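Local coordinates for protein MGS-M4 (Unidentified, PDB 4Q3M) that belongs to the aldo-keto reductase family of TIM-barrel oxidoreductases and probably reduces carbonyl compounds, although its natural substrate is unknown, at residues His106-Tyr111 against Val140-Tyr145; Thr117-Glu122 against Asn149-Pro154; Gln158-Val163 against Gly262-Thr267. One frame throughout, in Å; residues are numbered along the deposited sequence.

Contact 1: His106-Tyr111 against Val140-Tyr145; sequences HWFKGY and VHHLMY
Phe108 and His142 lie face to face, their ring centroids 3.5 Å apart and their planes only 14° from parallel. The overlap is nearly full: His142 CD2 sits over the middle of the phenyl ring, and Phe108 CG over the middle of the imidazole, while Phe108 CB adds a CH-pi contact to the same imidazole face. With CG of Phe108 anti to its backbone N (chi1 -179°), the ring reaches straight across to the helix. The other face of His142 is met off-centre by the His141 ring, which places the imidazole between two flat groups. Its nitrogens are both engaged as well, NE2 with Asp270 of the C-terminal tail and ND1 with the backbone N of Asn139, so stacking fixes its tilt and hydrogen bonds its rotation. Tyr111 pairs with Tyr145, about one helical turn after His142. Its CB lies over the centre of the Tyr145 ring, 3.6 Å from the centroid, and the two phenol rings meet obliquely, with Tyr111 CD1 3.5 Å from Tyr145 CG. Phe108 CZ leans on one face of Tyr111, linking the two pairs. The hydroxyl end of Tyr111 crosses to His141, where OH meets the imidazole edge in its plane at CD2, 3.2 Å away. No hydrogen bond spans the two segments; aromatic surface holds them together. The loop follows strand 102-105 and Gly110 occupies the N-cap position of helix 111-126, while His141 and His142 lie in the first turn of helix 140-149: this is the packing of successive beta-alpha units at the C-terminal mouth of a TIM barrel, the end where this fold carries its active site.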
loop_
_atom_site.group_PDB
_atom_site.type_symbol
_atom_site.label_atom_id
_atom_site.label_comp_id
_atom_site.label_asym_id
_atom_site.label_seq_id
_atom_site.Cartn_x
_atom_site.Cartn_y
_atom_site.Cartn_z
ATOM N N HIS A 106 13.847 -3.882 -8.470
ATOM C CA HIS A 106 13.724 -3.513 -7.061
ATOM C C HIS A 106 12.406 -2.808 -6.738
ATOM O O HIS A 106 11.746 -3.138 -5.753
ATOM C CB HIS A 106 14.901 -2.628 -6.648
ATOM C CG HIS A 106 15.270 -2.749 -5.202
ATOM N ND1 HIS A 106 16.561 -2.581 -4.748
ATOM C CD2 HIS A 106 14.520 -3.027 -4.110
ATOM C CE1 HIS A 106 16.589 -2.748 -3.438
ATOM N NE2 HIS A 106 15.364 -3.019 -3.026
ATOM N N TRP A 107 12.029 -1.839 -7.566
ATOM C CA TRP A 107 10.788 -1.096 -7.363
ATOM C C TRP A 107 10.059 -0.853 -8.682
ATOM O O TRP A 107 10.657 -0.920 -9.756
ATOM C CB TRP A 107 11.063 0.246 -6.678
ATOM C CG TRP A 107 11.624 0.138 -5.291
ATOM C CD1 TRP A 107 12.941 0.071 -4.943
ATOM C CD2 TRP A 107 10.883 0.111 -4.064
ATOM N NE1 TRP A 107 13.068 -0.006 -3.577
ATOM C CE2 TRP A 107 11.819 0.017 -3.014
ATOM C CE3 TRP A 107 9.521 0.154 -3.752
ATOM C CZ2 TRP A 107 11.436 -0.037 -1.675
ATOM C CZ3 TRP A 107 9.142 0.100 -2.422
ATOM C CH2 TRP A 107 10.096 0.006 -1.399
ATOM N N PHE A 108 8.765 -0.562 -8.593
ATOM C CA PHE A 108 7.984 -0.200 -9.770
ATOM C C PHE A 108 8.165 1.280 -10.092
ATOM O O PHE A 108 7.981 2.139 -9.231
ATOM C CB PHE A 108 6.503 -0.521 -9.559
ATOM C CG PHE A 108 5.637 -0.191 -10.742
ATOM C CD1 PHE A 108 5.574 -1.044 -11.831
ATOM C CD2 PHE A 108 4.882 0.971 -10.762
ATOM C CE1 PHE A 108 4.777 -0.743 -12.920
ATOM C CE2 PHE A 108 4.084 1.276 -11.848
ATOM C CZ PHE A 108 4.029 0.418 -12.927
ATOM N N LYS A 109 8.533 1.570 -11.336
ATOM C CA LYS A 109 8.766 2.943 -11.768
ATOM C C LYS A 109 8.063 3.229 -13.090
ATOM O O LYS A 109 8.640 3.839 -13.989
ATOM C CB LYS A 109 10.267 3.215 -11.903
ATOM C CG LYS A 109 11.055 3.044 -10.613
ATOM C CD LYS A 109 10.806 4.193 -9.648
ATOM C CE LYS A 109 11.336 5.505 -10.208
ATOM N NZ LYS A 109 11.236 6.614 -9.219
ATOM N N GLY A 110 6.815 2.788 -13.203
ATOM C CA GLY A 110 6.061 2.943 -14.433
ATOM C C GLY A 110 6.072 1.666 -15.253
ATOM O O GLY A 110 7.026 0.892 -15.192
ATOM N N TYR A 111 5.008 1.445 -16.018
ATOM C CA TYR A 111 4.877 0.229 -16.813
ATOM C C TYR A 111 5.949 0.134 -17.893
ATOM O O TYR A 111 6.563 -0.918 -18.078
ATOM C CB TYR A 111 3.491 0.150 -17.457
ATOM C CG TYR A 111 2.357 0.015 -16.468
ATOM C CD1 TYR A 111 2.290 -1.069 -15.602
ATOM C CD2 TYR A 111 1.345 0.964 -16.408
ATOM C CE1 TYR A 111 1.253 -1.198 -14.697
ATOM C CE2 TYR A 111 0.302 0.842 -15.509
ATOM C CZ TYR A 111 0.262 -0.241 -14.656
ATOM O OH TYR A 111 -0.773 -0.367 -13.758
ATOM N N VAL A 140 -0.431 -5.983 -7.550
ATOM C CA VAL A 140 -1.188 -6.831 -8.467
ATOM C C VAL A 140 -1.242 -6.277 -9.891
ATOM O O VAL A 140 -0.932 -6.990 -10.845
ATOM C CB VAL A 140 -2.629 -7.051 -7.962
ATOM C CG1 VAL A 140 -3.478 -7.716 -9.037
ATOM C CG2 VAL A 140 -2.621 -7.885 -6.687
ATOM N N HIS A 141 -1.623 -5.010 -10.038
ATOM C CA HIS A 141 -1.768 -4.426 -11.368
ATOM C C HIS A 141 -0.422 -4.275 -12.075
ATOM O O HIS A 141 -0.363 -4.234 -13.304
ATOM C CB HIS A 141 -2.490 -3.075 -11.300
ATOM C CG HIS A 141 -1.845 -2.079 -10.388
ATOM N ND1 HIS A 141 -1.948 -2.150 -9.015
ATOM C CD2 HIS A 141 -1.106 -0.976 -10.653
ATOM C CE1 HIS A 141 -1.291 -1.139 -8.474
ATOM N NE2 HIS A 141 -0.771 -0.412 -9.446
ATOM N N HIS A 142 0.653 -4.202 -11.299
ATOM C CA HIS A 142 1.995 -4.198 -11.869
ATOM C C HIS A 142 2.318 -5.572 -12.443
ATOM O O HIS A 142 2.908 -5.688 -13.517
ATOM C CB HIS A 142 3.036 -3.806 -10.819
ATOM C CG HIS A 142 2.777 -2.480 -10.178
ATOM N ND1 HIS A 142 3.116 -2.206 -8.871
ATOM C CD2 HIS A 142 2.212 -1.349 -10.664
ATOM C CE1 HIS A 142 2.770 -0.965 -8.578
ATOM N NE2 HIS A 142 2.219 -0.424 -9.648
ATOM N N LEU A 143 1.921 -6.611 -11.716
ATOM C CA LEU A 143 2.151 -7.983 -12.150
ATOM C C LEU A 143 1.300 -8.327 -13.369
ATOM O O LEU A 143 1.764 -9.017 -14.276
ATOM C CB LEU A 143 1.860 -8.960 -11.010
ATOM C CG LEU A 143 2.767 -8.850 -9.781
ATOM C CD1 LEU A 143 2.319 -9.810 -8.687
ATOM C CD2 LEU A 143 4.216 -9.104 -10.162
ATOM N N MET A 144 0.061 -7.840 -13.386
ATOM C CA MET A 144 -0.847 -8.078 -14.506
ATOM C C MET A 144 -0.251 -7.574 -15.815
ATOM O O MET A 144 -0.429 -8.188 -16.868
ATOM C CB MET A 144 -2.205 -7.410 -14.262
ATOM C CG MET A 144 -2.978 -7.973 -13.080
ATOM S SD MET A 144 -4.734 -7.558 -13.088
ATOM C CE MET A 144 -4.674 -5.777 -12.948
ATOM N N TYR A 145 0.461 -6.454 -15.741
ATOM C CA TYR A 145 1.092 -5.868 -16.916
ATOM C C TYR A 145 2.230 -6.745 -17.426
ATOM O O TYR A 145 2.388 -6.929 -18.633
ATOM C CB TYR A 145 1.606 -4.462 -16.601
ATOM C CG TYR A 145 2.177 -3.736 -17.798
ATOM C CD1 TYR A 145 1.345 -3.075 -18.694
ATOM C CD2 TYR A 145 3.546 -3.710 -18.032
ATOM C CE1 TYR A 145 1.862 -2.410 -19.790
ATOM C CE2 TYR A 145 4.070 -3.048 -19.126
ATOM C CZ TYR A 145 3.225 -2.399 -20.000
ATOM O OH TYR A 145 3.745 -1.738 -21.089
#

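Contact 2: Thr117-Glu122 against Asn149-Pro154; sequences TYRAFE and NAKIPP
The Tyr118 ring receives the backbone at its edge: Ile152 O lies in the ring plane and accepts a hydrogen bond from Tyr118 OH at 2.6 Å, with the donor in the carbonyl plane. Ala150 CB approaches the same ring obliquely, 3.6 Å from Tyr118 CE2, and the Pro154 ring rests near the hydroxyl. The Arg119 guanidinium likewise uses its edge for the main bond, NH2 giving a nearly straight hydrogen bond (166°) to Asn149 O at 2.7 Å, almost exactly in the guanidinium plane. Lys151 CE lies over one guanidinium face, offset toward the rim. A bend at chi2 (-72°) turns the arginine chain across the helix surface, and NH1 also reaches Glu122 OE1, a 2.9 Å salt bridge one turn along the same helix. In the alpha/beta barrel this joins helix 111-126 to the connection between helix 140-149 and strand 156-160, on the side where the barrel strands begin; Ile133, opening strand 133-136, touches both Tyr118 and Ile152. Asn149 O belongs to the last turn of helix 140-149, so the arginine charge stands where the helix dipole would probably favour it. Glu122, extended beyond CG, carries its carboxylate into the bend of the loop. There OE2 takes two backbone donors: Lys151 N at 2.7 Å, on the syn side and close to the carboxylate plane, and Ile152 N at 2.9 Å, from well above that plane. The Glu122 chain runs past Ile152 in the opposite direction, Glu122 CG 4.2 Å from Ile152 CB.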
loop_
_atom_site.group_PDB
_atom_site.type_symbol
_atom_site.label_atom_id
_atom_site.label_comp_id
_atom_site.label_asym_id
_atom_site.label_seq_id
_atom_site.Cartn_x
_atom_site.Cartn_y
_atom_site.Cartn_z
ATOM N N THR A 117 12.929 -2.635 -18.823
ATOM C CA THR A 117 13.876 -3.280 -17.928
ATOM C C THR A 117 13.797 -4.797 -18.007
ATOM O O THR A 117 14.817 -5.487 -18.035
ATOM C CB THR A 117 13.634 -2.853 -16.477
ATOM O OG1 THR A 117 13.830 -1.437 -16.350
ATOM C CG2 THR A 117 14.545 -3.606 -15.552
ATOM N N TYR A 118 12.573 -5.308 -18.038
ATOM C CA TYR A 118 12.349 -6.744 -18.031
ATOM C C TYR A 118 12.778 -7.382 -19.349
ATOM O O TYR A 118 13.222 -8.530 -19.372
ATOM C CB TYR A 118 10.880 -7.047 -17.746
ATOM C CG TYR A 118 10.637 -8.458 -17.278
ATOM C CD1 TYR A 118 10.824 -8.809 -15.947
ATOM C CD2 TYR A 118 10.223 -9.441 -18.164
ATOM C CE1 TYR A 118 10.603 -10.101 -15.513
ATOM C CE2 TYR A 118 9.999 -10.733 -17.740
ATOM C CZ TYR A 118 10.190 -11.059 -16.414
ATOM O OH TYR A 118 9.969 -12.346 -15.988
ATOM N N ARG A 119 12.641 -6.636 -20.441
ATOM C CA ARG A 119 13.116 -7.095 -21.742
ATOM C C ARG A 119 14.615 -7.356 -21.687
ATOM O O ARG A 119 15.120 -8.284 -22.319
ATOM C CB ARG A 119 12.798 -6.073 -22.834
ATOM C CG ARG A 119 11.351 -6.079 -23.302
ATOM C CD ARG A 119 11.037 -7.318 -24.124
ATOM N NE ARG A 119 9.665 -7.305 -24.626
ATOM C CZ ARG A 119 8.644 -7.905 -24.026
ATOM N NH1 ARG A 119 8.835 -8.575 -22.897
ATOM N NH2 ARG A 119 7.429 -7.838 -24.554
ATOM N N ALA A 120 15.321 -6.530 -20.921
ATOM C CA ALA A 120 16.748 -6.718 -20.708
ATOM C C ALA A 120 16.996 -7.944 -19.836
ATOM O O ALA A 120 17.953 -8.685 -20.059
ATOM C CB ALA A 120 17.361 -5.480 -20.079
ATOM N N PHE A 121 16.131 -8.151 -18.845
ATOM C CA PHE A 121 16.191 -9.351 -18.015
ATOM C C PHE A 121 16.025 -10.591 -18.885
ATOM O O PHE A 121 16.731 -11.584 -18.716
ATOM C CB PHE A 121 15.109 -9.341 -16.928
ATOM C CG PHE A 121 15.421 -8.463 -15.746
ATOM C CD1 PHE A 121 16.269 -7.374 -15.862
ATOM C CD2 PHE A 121 14.863 -8.738 -14.508
ATOM C CE1 PHE A 121 16.542 -6.574 -14.768
ATOM C CE2 PHE A 121 15.139 -7.944 -13.412
ATOM C CZ PHE A 121 15.978 -6.860 -13.543
ATOM N N GLU A 122 15.081 -10.516 -19.819
ATOM C CA GLU A 122 14.777 -11.629 -20.709
ATOM C C GLU A 122 15.947 -11.949 -21.633
ATOM O O GLU A 122 16.219 -13.114 -21.919
ATOM C CB GLU A 122 13.525 -11.322 -21.532
ATOM C CG GLU A 122 12.242 -11.306 -20.716
ATOM C CD GLU A 122 11.027 -10.938 -21.542
ATOM O OE1 GLU A 122 11.182 -10.192 -22.532
ATOM O OE2 GLU A 122 9.915 -11.395 -21.203
ATOM N N ASN A 149 2.543 -8.855 -20.954
ATOM C CA ASN A 149 3.510 -8.396 -21.948
ATOM C C ASN A 149 4.850 -9.134 -21.971
ATOM O O ASN A 149 5.577 -9.058 -22.962
ATOM C CB ASN A 149 3.768 -6.901 -21.753
ATOM C CG ASN A 149 2.555 -6.056 -22.088
ATOM O OD1 ASN A 149 2.190 -5.910 -23.255
ATOM N ND2 ASN A 149 1.923 -5.495 -21.064
ATOM N N ALA A 150 5.187 -9.839 -20.897
ATOM C CA ALA A 150 6.449 -10.573 -20.864
ATOM C C ALA A 150 6.387 -11.799 -21.765
ATOM O O ALA A 150 5.319 -12.370 -21.985
ATOM C CB ALA A 150 6.804 -10.978 -19.443
ATOM N N LYS A 151 7.540 -12.194 -22.293
ATOM C CA LYS A 151 7.641 -13.403 -23.096
ATOM C C LYS A 151 8.196 -14.527 -22.229
ATOM O O LYS A 151 8.037 -15.709 -22.535
ATOM C CB LYS A 151 8.518 -13.163 -24.324
ATOM C CG LYS A 151 8.019 -12.020 -25.196
ATOM C CD LYS A 151 8.876 -11.828 -26.433
ATOM C CE LYS A 151 8.315 -10.721 -27.312
ATOM N NZ LYS A 151 6.913 -11.003 -27.727
ATOM N N ILE A 152 8.849 -14.135 -21.141
ATOM C CA ILE A 152 9.271 -15.063 -20.103
ATOM C C ILE A 152 8.675 -14.601 -18.777
ATOM O O ILE A 152 9.228 -13.719 -18.122
ATOM C CB ILE A 152 10.804 -15.151 -19.996
ATOM C CG1 ILE A 152 11.408 -15.535 -21.348
ATOM C CG2 ILE A 152 11.208 -16.151 -18.923
ATOM C CD1 ILE A 152 12.918 -15.498 -21.376
ATOM N N PRO A 153 7.530 -15.191 -18.393
ATOM C CA PRO A 153 6.735 -14.789 -17.225
ATOM C C PRO A 153 7.545 -14.680 -15.934
ATOM O O PRO A 153 8.447 -15.488 -15.713
ATOM C CB PRO A 153 5.695 -15.908 -17.115
ATOM C CG PRO A 153 5.548 -16.413 -18.505
ATOM C CD PRO A 153 6.920 -16.326 -19.108
ATOM N N PRO A 154 7.224 -13.677 -15.099
ATOM C CA PRO A 154 7.866 -13.446 -13.799
ATOM C C PRO A 154 7.868 -14.695 -12.928
ATOM O O PRO A 154 6.886 -15.437 -12.910
ATOM C CB PRO A 154 7.003 -12.346 -13.177
ATOM C CG PRO A 154 6.446 -11.613 -14.342
ATOM C CD PRO A 154 6.204 -12.656 -15.396
#

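Contact 3: Gln158-Val163 against Gly262-Thr267; sequences QVETHV and GKKIFT
The carboxylate of Glu160 is thrust endwise into the 262-267 loop and gripped by four donors, two on each oxygen, three of them from the loop and the fourth, His162, from its own segment. CG stands anti to the backbone N (chi1 171°) and the chain runs on extended, which carries the acid from the end of its strand to the backbone of the loop. OE2 takes Ile265 N at 2.8 Å with its syn lone pair and His162 NE2 at 2.9 Å with its anti lone pair. OE1 takes Phe266 N at 2.9 Å and Lys264 NZ at 2.9 Å, which arrive from opposite faces of the carboxylate plane. Consecutive loop amides thus engage the carboxylate, while the lysine, standing 47° out of the plane, completes a salt bridge from above. The Lys264 side chain crosses Glu160 obliquely and bends at its last torsion, turning NZ back toward the strand. One water links this ammonium to Glu160 O and another, with a weak bond on the lysine side, to Glu160 N. Phe266 offers its edge: the carboxylate and phenyl planes are 85° apart, Glu160 CG lies in the ring plane, and Phe266 CD2 is 3.3 Å from Glu160 OE1. Ile265 crosses Glu160 at about a right angle and lays CD1 obliquely against the His162 ring, 3.5 Å from NE2. Lys264 and Thr267 also pack against Glu268 and Thr261 of the second subunit. Glu160 closes strand 156-160 at the C-terminal end of the barrel, beside Tyr184 of strand 180-184, which touches both Glu160 and Phe266. The loop, which follows helix 250-257, is thereby tied across the barrel end.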
loop_
_atom_site.group_PDB
_atom_site.type_symbol
_atom_site.label_atom_id
_atom_site.label_comp_id
_atom_site.label_asym_id
_atom_site.label_seq_id
_atom_site.Cartn_x
_atom_site.Cartn_y
_atom_site.Cartn_z
ATOM N N GLN A 158 9.366 -10.370 -4.722
ATOM C CA GLN A 158 9.827 -10.123 -3.360
ATOM C C GLN A 158 9.168 -8.883 -2.763
ATOM O O GLN A 158 9.437 -7.760 -3.189
ATOM C CB GLN A 158 11.350 -9.974 -3.318
ATOM C CG GLN A 158 11.894 -9.759 -1.914
ATOM C CD GLN A 158 13.394 -9.546 -1.886
ATOM O OE1 GLN A 158 13.881 -8.572 -1.314
ATOM N NE2 GLN A 158 14.136 -10.461 -2.499
ATOM N N VAL A 159 8.307 -9.093 -1.773
ATOM C CA VAL A 159 7.589 -7.990 -1.143
ATOM C C VAL A 159 7.619 -8.083 0.380
ATOM O O VAL A 159 7.845 -9.155 0.944
ATOM C CB VAL A 159 6.118 -7.938 -1.603
ATOM C CG1 VAL A 159 6.029 -7.547 -3.072
ATOM C CG2 VAL A 159 5.436 -9.275 -1.353
ATOM N N GLU A 160 7.390 -6.948 1.034
ATOM C CA GLU A 160 7.304 -6.893 2.487
ATOM C C GLU A 160 6.174 -7.780 2.988
ATOM O O GLU A 160 5.003 -7.530 2.702
ATOM C CB GLU A 160 7.090 -5.456 2.965
ATOM C CG GLU A 160 6.764 -5.343 4.446
ATOM C CD GLU A 160 6.185 -3.992 4.816
ATOM O OE1 GLU A 160 6.285 -3.056 3.996
ATOM O OE2 GLU A 160 5.621 -3.871 5.925
ATOM N N THR A 161 6.529 -8.822 3.731
ATOM C CA THR A 161 5.540 -9.759 4.244
ATOM C C THR A 161 5.928 -10.264 5.629
ATOM O O THR A 161 7.003 -10.835 5.816
ATOM C CB THR A 161 5.359 -10.962 3.297
ATOM O OG1 THR A 161 5.086 -10.495 1.970
ATOM C CG2 THR A 161 4.212 -11.842 3.766
ATOM N N HIS A 162 5.045 -10.041 6.594
ATOM C CA HIS A 162 5.250 -10.512 7.956
ATOM C C HIS A 162 3.905 -10.706 8.649
ATOM O O HIS A 162 2.855 -10.589 8.021
ATOM C CB HIS A 162 6.132 -9.538 8.740
ATOM C CG HIS A 162 5.830 -8.097 8.469
ATOM N ND1 HIS A 162 4.670 -7.485 8.890
ATOM C CD2 HIS A 162 6.541 -7.146 7.819
ATOM C CE1 HIS A 162 4.679 -6.220 8.511
ATOM N NE2 HIS A 162 5.804 -5.988 7.859
ATOM N N VAL A 163 3.937 -10.998 9.945
ATOM C CA VAL A 163 2.728 -11.381 10.668
ATOM C C VAL A 163 1.715 -10.245 10.823
ATOM O O VAL A 163 0.545 -10.493 11.112
ATOM C CB VAL A 163 3.072 -11.933 12.063
ATOM C CG1 VAL A 163 3.893 -13.210 11.941
ATOM C CG2 VAL A 163 3.812 -10.888 12.881
ATOM N N GLY A 262 -2.369 -5.100 8.841
ATOM C CA GLY A 262 -2.406 -4.455 7.542
ATOM C C GLY A 262 -1.611 -3.165 7.514
ATOM O O GLY A 262 -1.685 -2.403 6.550
ATOM N N LYS A 263 -0.851 -2.918 8.575
ATOM C CA LYS A 263 -0.002 -1.735 8.645
ATOM C C LYS A 263 1.297 -1.969 7.881
ATOM O O LYS A 263 2.226 -2.594 8.393
ATOM C CB LYS A 263 0.295 -1.364 10.100
ATOM C CG LYS A 263 1.241 -0.183 10.260
ATOM C CD LYS A 263 1.562 0.079 11.723
ATOM C CE LYS A 263 0.394 0.735 12.441
ATOM N NZ LYS A 263 0.172 2.134 11.980
ATOM N N LYS A 264 1.350 -1.470 6.650
ATOM C CA LYS A 264 2.530 -1.630 5.811
ATOM C C LYS A 264 3.651 -0.707 6.273
ATOM O O LYS A 264 3.442 0.489 6.474
ATOM C CB LYS A 264 2.184 -1.357 4.345
ATOM C CG LYS A 264 3.349 -1.541 3.388
ATOM C CD LYS A 264 2.865 -1.677 1.953
ATOM C CE LYS A 264 4.033 -1.776 0.985
ATOM N NZ LYS A 264 4.993 -2.843 1.380
ATOM N N ILE A 265 4.843 -1.270 6.440
ATOM C CA ILE A 265 5.979 -0.516 6.955
ATOM C C ILE A 265 6.665 0.313 5.872
ATOM O O ILE A 265 6.928 1.500 6.062
ATOM C CB ILE A 265 7.024 -1.448 7.601
ATOM C CG1 ILE A 265 6.390 -2.254 8.736
ATOM C CG2 ILE A 265 8.214 -0.648 8.112
ATOM C CD1 ILE A 265 7.339 -3.231 9.395
ATOM N N PHE A 266 6.947 -0.313 4.735
ATOM C CA PHE A 266 7.748 0.329 3.699
ATOM C C PHE A 266 6.907 1.063 2.657
ATOM O O PHE A 266 5.678 0.981 2.663
ATOM C CB PHE A 266 8.647 -0.705 3.022
ATOM C CG PHE A 266 9.689 -1.280 3.937
ATOM C CD1 PHE A 266 10.882 -0.609 4.156
ATOM C CD2 PHE A 266 9.472 -2.481 4.590
ATOM C CE1 PHE A 266 11.842 -1.132 5.004
ATOM C CE2 PHE A 266 10.427 -3.007 5.440
ATOM C CZ PHE A 266 11.614 -2.332 5.646
ATOM N N THR A 267 7.597 1.778 1.771
ATOM C CA THR A 267 6.980 2.659 0.780
ATOM C C THR A 267 5.844 2.003 -0.002
ATOM O O THR A 267 5.967 0.866 -0.457
ATOM C CB THR A 267 8.031 3.167 -0.226
ATOM O OG1 THR A 267 9.169 3.675 0.484
ATOM C CG2 THR A 267 7.452 4.263 -1.111
HETATM O O HOH W 1 6.562 -4.744 -0.873
HETATM O O HOH W 2 4.302 -5.483 0.861
#

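Contacts 1 and 2 join the same neighbouring elements, helix 111-126 with the loop before it and helix 140-149 with the loop after it, but at different ends: contact 1 is buried at the C-terminal mouth, contact 2 only partly covered at the other side, their centres about 12 Å apart. Contact 3, also partly buried, instead ties a barrel strand to the C-terminal region. Chemistry follows place: stacked rings in contact 1, a mix of tyrosine, arginine and glutamate bonds to loop backbone in contact 2, one many-bonded carboxylate in contact 3. Contacts 1 and 3 meet where Trp107 packs on Thr267, and both touch the second subunit; contact 2 does not.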